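Local coordinates for cobalamin biosynthesis protein CobN (Mycobacterium tuberculosis, PDB 7C6O) that is the large, catalytic subunit of cobaltochelatase, which probably inserts cobalt into the corrin ring during cobalamin biosynthesis, at residues K186-R197 and G219-L230; Y207-I215 and Y339-A350. All coordinates share one frame; numbering follows the deposited sequence.

Interaction 1: K186-R197 and G219-L230; sequences KTGPTIAVLYYR and GGRPLPLYCASL
Strands 190-196 and 221-227 run parallel, their axes 4.3 Å apart at closest and 23° from alignment, with Thr190 level with Arg221 and Tyr195 with Tyr226. Backbone bonds run from Pro189 O, which accepts from Arg221 N, to Arg197 N, which reaches Cys227 O at 2.9 Å where the first strand gives way to helix 197-202. Pro222 and Pro224 fall where pairing with 190-196 needs no N-H, the donors being Arg221, Leu223, Leu225 and Cys227. Near the start of the pair, the chain of Arg221 bends at its third torsion (chi3 58°) and brings NH1 to Lys186 O at 2.7 Å, in both the guanidinium and carbonyl planes; NH2 forms a salt bridge with Asp183. A water joins Thr190 OG1 and, weakly, Arg221 NE. At the other end, Tyr226 CB sits over one face of the Tyr195 ring, 3.7 Å from its centroid, a CH-pi contact. The hydroxyl of Tyr195 bonds His200, whose ring stacks on Tyr226. On the reverse face of the sheet, Leu194 CD1 lies 4.0 Å from Cys227 SG and 4.1 Å from Leu230 CD2. With helix 206-217 linking the neighbouring parallel strands, this is a classic beta-alpha-beta crossover.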
loop_
_atom_site.group_PDB
_atom_site.type_symbol
_atom_site.label_atom_id
_atom_site.label_comp_id
_atom_site.label_asym_id
_atom_site.label_seq_id
_atom_site.Cartn_x
_atom_site.Cartn_y
_atom_site.Cartn_z
ATOM N N LYS A 186 0.395 -20.078 34.044
ATOM C CA LYS A 186 -0.734 -19.648 33.234
ATOM C C LYS A 186 -1.233 -20.797 32.360
ATOM O O LYS A 186 -0.494 -21.727 32.024
ATOM C CB LYS A 186 -0.347 -18.451 32.366
ATOM C CG LYS A 186 0.180 -17.261 33.156
ATOM C CD LYS A 186 -0.880 -16.706 34.094
ATOM C CE LYS A 186 -0.330 -15.564 34.932
ATOM N NZ LYS A 186 -1.372 -14.947 35.797
ATOM N N THR A 187 -2.513 -20.725 31.990
ATOM C CA THR A 187 -3.167 -21.803 31.257
ATOM C C THR A 187 -3.598 -21.397 29.852
ATOM O O THR A 187 -4.259 -22.186 29.167
ATOM C CB THR A 187 -4.376 -22.319 32.041
ATOM O OG1 THR A 187 -5.250 -21.225 32.346
ATOM C CG2 THR A 187 -3.928 -22.984 33.336
ATOM N N GLY A 188 -3.241 -20.200 29.397
ATOM C CA GLY A 188 -3.622 -19.751 28.081
ATOM C C GLY A 188 -2.736 -20.319 26.991
ATOM O O GLY A 188 -1.995 -21.287 27.198
ATOM N N PRO A 189 -2.794 -19.722 25.804
ATOM C CA PRO A 189 -1.988 -20.226 24.689
ATOM C C PRO A 189 -0.508 -19.946 24.892
ATOM O O PRO A 189 -0.114 -19.003 25.584
ATOM C CB PRO A 189 -2.536 -19.459 23.481
ATOM C CG PRO A 189 -3.060 -18.189 24.063
ATOM C CD PRO A 189 -3.604 -18.552 25.421
ATOM N N THR A 190 0.314 -20.788 24.276
ATOM C CA THR A 190 1.763 -20.652 24.342
ATOM C C THR A 190 2.225 -19.699 23.246
ATOM O O THR A 190 1.996 -19.954 22.058
ATOM C CB THR A 190 2.439 -22.014 24.197
ATOM O OG1 THR A 190 2.076 -22.842 25.307
ATOM C CG2 THR A 190 3.950 -21.859 24.159
ATOM N N ILE A 191 2.870 -18.607 23.644
ATOM C CA ILE A 191 3.310 -17.563 22.726
ATOM C C ILE A 191 4.832 -17.591 22.686
ATOM O O ILE A 191 5.494 -17.232 23.667
ATOM C CB ILE A 191 2.795 -16.179 23.144
ATOM C CG1 ILE A 191 1.277 -16.206 23.336
ATOM C CG2 ILE A 191 3.200 -15.127 22.119
ATOM C CD1 ILE A 191 0.503 -16.643 22.109
ATOM N N ALA A 192 5.391 -18.017 21.559
ATOM C CA ALA A 192 6.836 -17.981 21.399
ATOM C C ALA A 192 7.300 -16.552 21.141
ATOM O O ALA A 192 6.612 -15.771 20.480
ATOM C CB ALA A 192 7.270 -18.892 20.251
ATOM N N VAL A 193 8.463 -16.206 21.688
ATOM C CA VAL A 193 9.107 -14.917 21.443
ATOM C C VAL A 193 10.491 -15.197 20.872
ATOM O O VAL A 193 11.366 -15.718 21.576
ATOM C CB VAL A 193 9.194 -14.060 22.713
ATOM C CG1 VAL A 193 9.844 -12.714 22.403
ATOM C CG2 VAL A 193 7.809 -13.860 23.306
ATOM N N LEU A 194 10.695 -14.845 19.604
ATOM C CA LEU A 194 11.935 -15.139 18.892
ATOM C C LEU A 194 12.808 -13.891 18.848
ATOM O O LEU A 194 12.390 -12.855 18.318
ATOM C CB LEU A 194 11.648 -15.637 17.476
ATOM C CG LEU A 194 11.418 -17.136 17.255
ATOM C CD1 LEU A 194 12.710 -17.919 17.453
ATOM C CD2 LEU A 194 10.318 -17.669 18.165
ATOM N N TYR A 195 14.019 -13.991 19.395
ATOM C CA TYR A 195 14.953 -12.875 19.396
ATOM C C TYR A 195 16.340 -13.369 19.003
ATOM O O TYR A 195 16.592 -14.570 18.892
ATOM C CB TYR A 195 14.982 -12.162 20.757
ATOM C CG TYR A 195 15.496 -12.989 21.917
ATOM C CD1 TYR A 195 14.701 -13.964 22.507
ATOM C CD2 TYR A 195 16.765 -12.770 22.442
ATOM C CE1 TYR A 195 15.163 -14.713 23.576
ATOM C CE2 TYR A 195 17.235 -13.514 23.511
ATOM C CZ TYR A 195 16.430 -14.483 24.076
ATOM O OH TYR A 195 16.891 -15.228 25.140
ATOM N N TYR A 196 17.245 -12.419 18.785
ATOM C CA TYR A 196 18.551 -12.732 18.224
ATOM C C TYR A 196 19.503 -13.289 19.275
ATOM O O TYR A 196 19.530 -12.834 20.424
ATOM C CB TYR A 196 19.157 -11.491 17.569
ATOM C CG TYR A 196 18.746 -11.330 16.125
ATOM C CD1 TYR A 196 18.869 -12.386 15.229
ATOM C CD2 TYR A 196 18.220 -10.132 15.659
ATOM C CE1 TYR A 196 18.490 -12.251 13.905
ATOM C CE2 TYR A 196 17.835 -9.987 14.337
ATOM C CZ TYR A 196 17.974 -11.049 13.467
ATOM O OH TYR A 196 17.593 -10.915 12.150
ATOM N N ARG A 197 20.292 -14.283 18.856
ATOM C CA ARG A 197 21.287 -14.904 19.726
ATOM C C ARG A 197 22.303 -13.889 20.232
ATOM O O ARG A 197 22.763 -13.988 21.376
ATOM C CB ARG A 197 21.980 -16.034 18.962
ATOM C CG ARG A 197 23.047 -16.804 19.722
ATOM C CD ARG A 197 23.579 -17.932 18.845
ATOM N NE ARG A 197 24.562 -18.767 19.526
ATOM C CZ ARG A 197 25.870 -18.539 19.505
ATOM N NH1 ARG A 197 26.349 -17.497 18.840
ATOM N NH2 ARG A 197 26.698 -19.352 20.149
ATOM N N GLY A 219 -2.537 -13.718 30.213
ATOM C CA GLY A 219 -2.950 -15.079 30.470
ATOM C C GLY A 219 -2.247 -16.133 29.649
ATOM O O GLY A 219 -2.607 -17.314 29.751
ATOM N N GLY A 220 -1.253 -15.753 28.840
ATOM C CA GLY A 220 -0.556 -16.707 28.003
ATOM C C GLY A 220 0.689 -17.285 28.658
ATOM O O GLY A 220 1.110 -16.876 29.739
ATOM N N ARG A 221 1.276 -18.264 27.973
ATOM C CA ARG A 221 2.496 -18.922 28.426
ATOM C C ARG A 221 3.645 -18.522 27.513
ATOM O O ARG A 221 3.711 -18.998 26.369
ATOM C CB ARG A 221 2.320 -20.442 28.436
ATOM C CG ARG A 221 1.203 -20.936 29.350
ATOM C CD ARG A 221 1.068 -22.454 29.315
ATOM N NE ARG A 221 2.310 -23.123 29.693
ATOM C CZ ARG A 221 2.718 -23.294 30.947
ATOM N NH1 ARG A 221 1.985 -22.844 31.959
ATOM N NH2 ARG A 221 3.866 -23.913 31.192
ATOM N N PRO A 222 4.561 -17.663 27.953
ATOM C CA PRO A 222 5.629 -17.200 27.059
ATOM C C PRO A 222 6.711 -18.251 26.863
ATOM O O PRO A 222 7.111 -18.949 27.798
ATOM C CB PRO A 222 6.181 -15.965 27.781
ATOM C CG PRO A 222 5.894 -16.222 29.222
ATOM C CD PRO A 222 4.612 -17.007 29.272
ATOM N N LEU A 223 7.184 -18.357 25.623
ATOM C CA LEU A 223 8.254 -19.280 25.250
ATOM C C LEU A 223 9.338 -18.473 24.546
ATOM O O LEU A 223 9.387 -18.419 23.309
ATOM C CB LEU A 223 7.724 -20.413 24.365
ATOM C CG LEU A 223 8.725 -21.430 23.808
ATOM C CD1 LEU A 223 9.509 -22.105 24.923
ATOM C CD2 LEU A 223 8.014 -22.461 22.948
ATOM N N PRO A 224 10.212 -17.811 25.306
ATOM C CA PRO A 224 11.269 -16.998 24.685
ATOM C C PRO A 224 12.388 -17.876 24.141
ATOM O O PRO A 224 12.968 -18.689 24.865
ATOM C CB PRO A 224 11.761 -16.115 25.837
ATOM C CG PRO A 224 11.458 -16.909 27.064
ATOM C CD PRO A 224 10.198 -17.676 26.773
ATOM N N LEU A 225 12.690 -17.704 22.856
ATOM C CA LEU A 225 13.707 -18.491 22.174
ATOM C C LEU A 225 14.639 -17.559 21.416
ATOM O O LEU A 225 14.175 -16.676 20.686
ATOM C CB LEU A 225 13.070 -19.497 21.206
ATOM C CG LEU A 225 12.139 -20.547 21.815
ATOM C CD1 LEU A 225 11.381 -21.294 20.726
ATOM C CD2 LEU A 225 12.933 -21.517 22.674
ATOM N N TYR A 226 15.944 -17.747 21.588
ATOM C CA TYR A 226 16.929 -17.010 20.811
ATOM C C TYR A 226 17.473 -17.893 19.695
ATOM O O TYR A 226 17.493 -19.121 19.803
ATOM C CB TYR A 226 18.076 -16.501 21.691
ATOM C CG TYR A 226 18.911 -17.583 22.341
ATOM C CD1 TYR A 226 18.605 -18.052 23.611
ATOM C CD2 TYR A 226 20.014 -18.124 21.690
ATOM C CE1 TYR A 226 19.370 -19.036 24.213
ATOM C CE2 TYR A 226 20.782 -19.113 22.283
ATOM C CZ TYR A 226 20.456 -19.563 23.543
ATOM O OH TYR A 226 21.216 -20.543 24.140
ATOM N N CYS A 227 17.909 -17.252 18.614
ATOM C CA CYS A 227 18.458 -17.973 17.474
ATOM C C CYS A 227 19.233 -16.998 16.606
ATOM O O CYS A 227 19.065 -15.779 16.703
ATOM C CB CYS A 227 17.359 -18.659 16.654
ATOM S SG CYS A 227 16.284 -17.517 15.765
ATOM N N ALA A 228 20.088 -17.553 15.747
ATOM C CA ALA A 228 20.848 -16.710 14.833
ATOM C C ALA A 228 20.003 -16.247 13.653
ATOM O O ALA A 228 20.179 -15.119 13.177
ATOM C CB ALA A 228 22.089 -17.454 14.334
ATOM N N SER A 229 19.085 -17.086 13.178
ATOM C CA SER A 229 18.259 -16.739 12.032
ATOM C C SER A 229 17.070 -17.684 11.966
ATOM O O SER A 229 17.197 -18.870 12.276
ATOM C CB SER A 229 19.059 -16.813 10.724
ATOM O OG SER A 229 18.208 -16.687 9.596
ATOM N N LEU A 230 15.919 -17.151 11.560
ATOM C CA LEU A 230 14.790 -18.005 11.223
ATOM C C LEU A 230 14.845 -18.504 9.786
ATOM O O LEU A 230 14.128 -19.452 9.448
ATOM C CB LEU A 230 13.468 -17.270 11.463
ATOM C CG LEU A 230 12.982 -17.271 12.914
ATOM C CD1 LEU A 230 11.633 -16.574 13.041
ATOM C CD2 LEU A 230 12.904 -18.695 13.435
HETATM O O HOH W 1 -4.271 -18.150 32.280
HETATM O O HOH W 2 3.758 -24.144 26.907
#

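Interaction 2: Y207-I215 and Y339-A350; sequences YVEALCRAI and YVADPERCARVA
Tyr207 CG stands between its backbone N and carbonyl carbon (chi1 71°), laying the ring alongside strand 339-341, where Tyr339 CB covers one face at 4.3 Å from the ring centroid. The other face is covered by Val208 CG2 from the next residue of the helix, and the two tyrosine rings themselves meet obliquely. Leu211 CG lies opposite the backbone N (chi1 -175°), which carries CD1 across to Cys346 O at 3.7 Å and Val349 CG1 at 4.1 Å. Water 3 accepts from Tyr207 N and donates to Tyr339 O, bridging the two backbones. Helices 206-217 and 343-361 lie on the same side of the mixed sheet, their segments crossing at -57° with axes 8.3 Å apart, and alanines permit that close approach: Ala214 CB touches Cys346 O at 3.5 Å, while Ala350 CB fits against the backbone between Ala214 and Ile215 and meets Ile215 CG1 at 3.8 Å. Ala210 CB lies 4.0 Å from Cys346 SG and meets Ala341 CB at 3.5 Å, just ahead of the turn into helix 343-361. There Asp342 is the N-cap, its OD1 accepting from Arg345 N, and OD2 pairs with Arg293.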
loop_
_atom_site.group_PDB
_atom_site.type_symbol
_atom_site.label_atom_id
_atom_site.label_comp_id
_atom_site.label_asym_id
_atom_site.label_seq_id
_atom_site.Cartn_x
_atom_site.Cartn_y
_atom_site.Cartn_z
ATOM N N TYR A 207 14.348 -6.489 27.196
ATOM C CA TYR A 207 13.197 -6.245 26.330
ATOM C C TYR A 207 12.393 -7.519 26.104
ATOM O O TYR A 207 11.166 -7.458 25.952
ATOM C CB TYR A 207 13.641 -5.630 24.997
ATOM C CG TYR A 207 14.378 -6.550 24.038
ATOM C CD1 TYR A 207 13.794 -6.948 22.840
ATOM C CD2 TYR A 207 15.662 -7.004 24.320
ATOM C CE1 TYR A 207 14.465 -7.780 21.952
ATOM C CE2 TYR A 207 16.338 -7.836 23.438
ATOM C CZ TYR A 207 15.734 -8.221 22.258
ATOM O OH TYR A 207 16.407 -9.047 21.385
ATOM N N VAL A 208 13.058 -8.677 26.104
ATOM C CA VAL A 208 12.354 -9.948 25.963
ATOM C C VAL A 208 11.605 -10.288 27.243
ATOM O O VAL A 208 10.465 -10.767 27.204
ATOM C CB VAL A 208 13.347 -11.059 25.570
ATOM C CG1 VAL A 208 12.652 -12.414 25.528
ATOM C CG2 VAL A 208 13.993 -10.745 24.228
ATOM N N GLU A 209 12.235 -10.052 28.399
ATOM C CA GLU A 209 11.574 -10.305 29.676
ATOM C C GLU A 209 10.291 -9.494 29.804
ATOM O O GLU A 209 9.267 -10.003 30.279
ATOM C CB GLU A 209 12.527 -9.979 30.829
ATOM C CG GLU A 209 11.886 -10.055 32.205
ATOM C CD GLU A 209 11.507 -11.470 32.589
ATOM O OE1 GLU A 209 12.138 -12.413 32.064
ATOM O OE2 GLU A 209 10.578 -11.639 33.410
ATOM N N ALA A 210 10.327 -8.230 29.378
ATOM C CA ALA A 210 9.146 -7.383 29.487
ATOM C C ALA A 210 8.004 -7.916 28.636
ATOM O O ALA A 210 6.846 -7.920 29.070
ATOM C CB ALA A 210 9.490 -5.950 29.089
ATOM N N LEU A 211 8.308 -8.371 27.418
ATOM C CA LEU A 211 7.265 -8.941 26.572
ATOM C C LEU A 211 6.731 -10.238 27.163
ATOM O O LEU A 211 5.525 -10.506 27.097
ATOM C CB LEU A 211 7.794 -9.169 25.156
ATOM C CG LEU A 211 6.747 -9.643 24.143
ATOM C CD1 LEU A 211 5.528 -8.725 24.166
ATOM C CD2 LEU A 211 7.334 -9.719 22.741
ATOM N N CYS A 212 7.612 -11.052 27.756
ATOM C CA CYS A 212 7.161 -12.273 28.417
ATOM C C CYS A 212 6.209 -11.963 29.566
ATOM O O CYS A 212 5.192 -12.643 29.740
ATOM C CB CYS A 212 8.360 -13.080 28.918
ATOM S SG CYS A 212 9.320 -13.895 27.624
ATOM N N ARG A 213 6.524 -10.939 30.366
ATOM C CA ARG A 213 5.634 -10.566 31.462
ATOM C C ARG A 213 4.293 -10.059 30.941
ATOM O O ARG A 213 3.246 -10.332 31.540
ATOM C CB ARG A 213 6.303 -9.515 32.348
ATOM C CG ARG A 213 7.499 -10.047 33.121
ATOM C CD ARG A 213 8.089 -8.998 34.042
ATOM N NE ARG A 213 9.275 -9.501 34.729
ATOM C CZ ARG A 213 9.982 -8.803 35.612
ATOM N NH1 ARG A 213 9.624 -7.563 35.921
ATOM N NH2 ARG A 213 11.048 -9.345 36.185
ATOM N N ALA A 214 4.301 -9.330 29.822
ATOM C CA ALA A 214 3.045 -8.880 29.231
ATOM C C ALA A 214 2.218 -10.058 28.731
ATOM O O ALA A 214 0.985 -10.044 28.827
ATOM C CB ALA A 214 3.321 -7.895 28.094
ATOM N N ILE A 215 2.882 -11.083 28.188
ATOM C CA ILE A 215 2.179 -12.290 27.756
ATOM C C ILE A 215 1.526 -12.979 28.946
ATOM O O ILE A 215 0.374 -13.426 28.871
ATOM C CB ILE A 215 3.150 -13.229 27.016
ATOM C CG1 ILE A 215 3.548 -12.622 25.668
ATOM C CG2 ILE A 215 2.538 -14.614 26.840
ATOM C CD1 ILE A 215 4.722 -13.318 25.016
ATOM N N TYR A 339 18.289 -2.350 24.287
ATOM C CA TYR A 339 16.897 -2.213 23.879
ATOM C C TYR A 339 16.023 -2.150 25.125
ATOM O O TYR A 339 16.014 -3.086 25.933
ATOM C CB TYR A 339 16.479 -3.361 22.961
ATOM C CG TYR A 339 16.987 -3.188 21.545
ATOM C CD1 TYR A 339 18.220 -3.697 21.159
ATOM C CD2 TYR A 339 16.237 -2.496 20.599
ATOM C CE1 TYR A 339 18.689 -3.533 19.869
ATOM C CE2 TYR A 339 16.697 -2.327 19.307
ATOM C CZ TYR A 339 17.923 -2.847 18.947
ATOM O OH TYR A 339 18.383 -2.680 17.659
ATOM N N VAL A 340 15.307 -1.042 25.282
ATOM C CA VAL A 340 14.495 -0.769 26.462
ATOM C C VAL A 340 13.030 -0.881 26.066
ATOM O O VAL A 340 12.598 -0.272 25.079
ATOM C CB VAL A 340 14.815 0.616 27.046
ATOM C CG1 VAL A 340 13.996 0.869 28.292
ATOM C CG2 VAL A 340 16.303 0.729 27.347
ATOM N N ALA A 341 12.265 -1.649 26.836
ATOM C CA ALA A 341 10.899 -1.978 26.461
ATOM C C ALA A 341 9.897 -0.970 27.013
ATOM O O ALA A 341 10.087 -0.389 28.085
ATOM C CB ALA A 341 10.534 -3.381 26.945
ATOM N N ASP A 342 8.817 -0.779 26.251
ATOM C CA ASP A 342 7.672 0.028 26.648
ATOM C C ASP A 342 6.599 -0.917 27.165
ATOM O O ASP A 342 6.005 -1.657 26.365
ATOM C CB ASP A 342 7.154 0.832 25.450
ATOM C CG ASP A 342 5.983 1.751 25.794
ATOM O OD1 ASP A 342 5.069 1.342 26.539
ATOM O OD2 ASP A 342 5.973 2.894 25.290
ATOM N N PRO A 343 6.315 -0.936 28.472
ATOM C CA PRO A 343 5.373 -1.941 28.999
ATOM C C PRO A 343 3.980 -1.845 28.401
ATOM O O PRO A 343 3.327 -2.875 28.193
ATOM C CB PRO A 343 5.365 -1.651 30.507
ATOM C CG PRO A 343 6.648 -0.927 30.768
ATOM C CD PRO A 343 6.907 -0.113 29.540
ATOM N N GLU A 344 3.502 -0.632 28.122
ATOM C CA GLU A 344 2.177 -0.490 27.527
ATOM C C GLU A 344 2.142 -1.075 26.119
ATOM O O GLU A 344 1.196 -1.786 25.761
ATOM C CB GLU A 344 1.759 0.982 27.523
ATOM C CG GLU A 344 0.316 1.225 27.103
ATOM C CD GLU A 344 0.141 1.254 25.595
ATOM O OE1 GLU A 344 1.100 1.638 24.890
ATOM O OE2 GLU A 344 -0.953 0.887 25.116
ATOM N N ARG A 345 3.167 -0.795 25.308
ATOM C CA ARG A 345 3.228 -1.391 23.977
ATOM C C ARG A 345 3.480 -2.892 24.045
ATOM O O ARG A 345 3.034 -3.632 23.160
ATOM C CB ARG A 345 4.303 -0.704 23.138
ATOM C CG ARG A 345 3.981 0.736 22.735
ATOM C CD ARG A 345 2.871 0.807 21.681
ATOM N NE ARG A 345 1.534 0.789 22.273
ATOM C CZ ARG A 345 0.405 0.732 21.572
ATOM N NH1 ARG A 345 0.445 0.679 20.246
ATOM N NH2 ARG A 345 -0.766 0.721 22.195
ATOM N N CYS A 346 4.194 -3.358 25.074
ATOM C CA CYS A 346 4.319 -4.795 25.291
ATOM C C CYS A 346 2.951 -5.438 25.464
ATOM O O CYS A 346 2.705 -6.542 24.963
ATOM C CB CYS A 346 5.192 -5.076 26.515
ATOM S SG CYS A 346 6.965 -4.879 26.244
ATOM N N ALA A 347 2.043 -4.753 26.163
ATOM C CA ALA A 347 0.699 -5.283 26.362
ATOM C C ALA A 347 -0.062 -5.379 25.045
ATOM O O ALA A 347 -0.823 -6.330 24.831
ATOM C CB ALA A 347 -0.062 -4.413 27.363
ATOM N N ARG A 348 0.130 -4.407 24.152
ATOM C CA ARG A 348 -0.537 -4.458 22.854
ATOM C C ARG A 348 -0.014 -5.618 22.015
ATOM O O ARG A 348 -0.796 -6.355 21.404
ATOM C CB ARG A 348 -0.359 -3.132 22.114
ATOM C CG ARG A 348 -0.878 -3.146 20.681
ATOM C CD ARG A 348 -2.404 -3.167 20.615
ATOM N NE ARG A 348 -2.994 -1.909 21.066
ATOM C CZ ARG A 348 -3.736 -1.773 22.162
ATOM N NH1 ARG A 348 -4.000 -2.824 22.927
ATOM N NH2 ARG A 348 -4.224 -0.583 22.490
ATOM N N VAL A 349 1.309 -5.796 21.970
ATOM C CA VAL A 349 1.880 -6.917 21.225
ATOM C C VAL A 349 1.448 -8.239 21.846
ATOM O O VAL A 349 1.020 -9.164 21.145
ATOM C CB VAL A 349 3.413 -6.803 21.162
ATOM C CG1 VAL A 349 4.000 -8.025 20.466
ATOM C CG2 VAL A 349 3.827 -5.530 20.442
ATOM N N ALA A 350 1.555 -8.345 23.173
ATOM C CA ALA A 350 1.140 -9.567 23.856
ATOM C C ALA A 350 -0.348 -9.828 23.666
ATOM O O ALA A 350 -0.759 -10.968 23.417
ATOM C CB ALA A 350 1.478 -9.480 25.345
HETATM O O HOH W 3 16.861 -5.277 26.765
#

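Overall arrangement
Helix 206-217, the crossover between the strands of interaction 1, supplies one side of interaction 2, so both contacts belong to the same mixed sheet and the helices on one of its faces. Strand 337-341 of interaction 2 forms the edge of that sheet, whereas strand 190-196 lies inside it. The two are tied directly: Gly220 N probably bonds Ile215 O at 2.8 Å, Val193 CG2 packs on Ile215 CD1, and Tyr195 rests against Tyr207 and Val208. Interaction 1 is held mainly by backbone hydrogen bonds, with polar, partly exposed residues at its beginning; interaction 2 is smaller and more buried, and depends on apolar packing of small side chains with one bridging water.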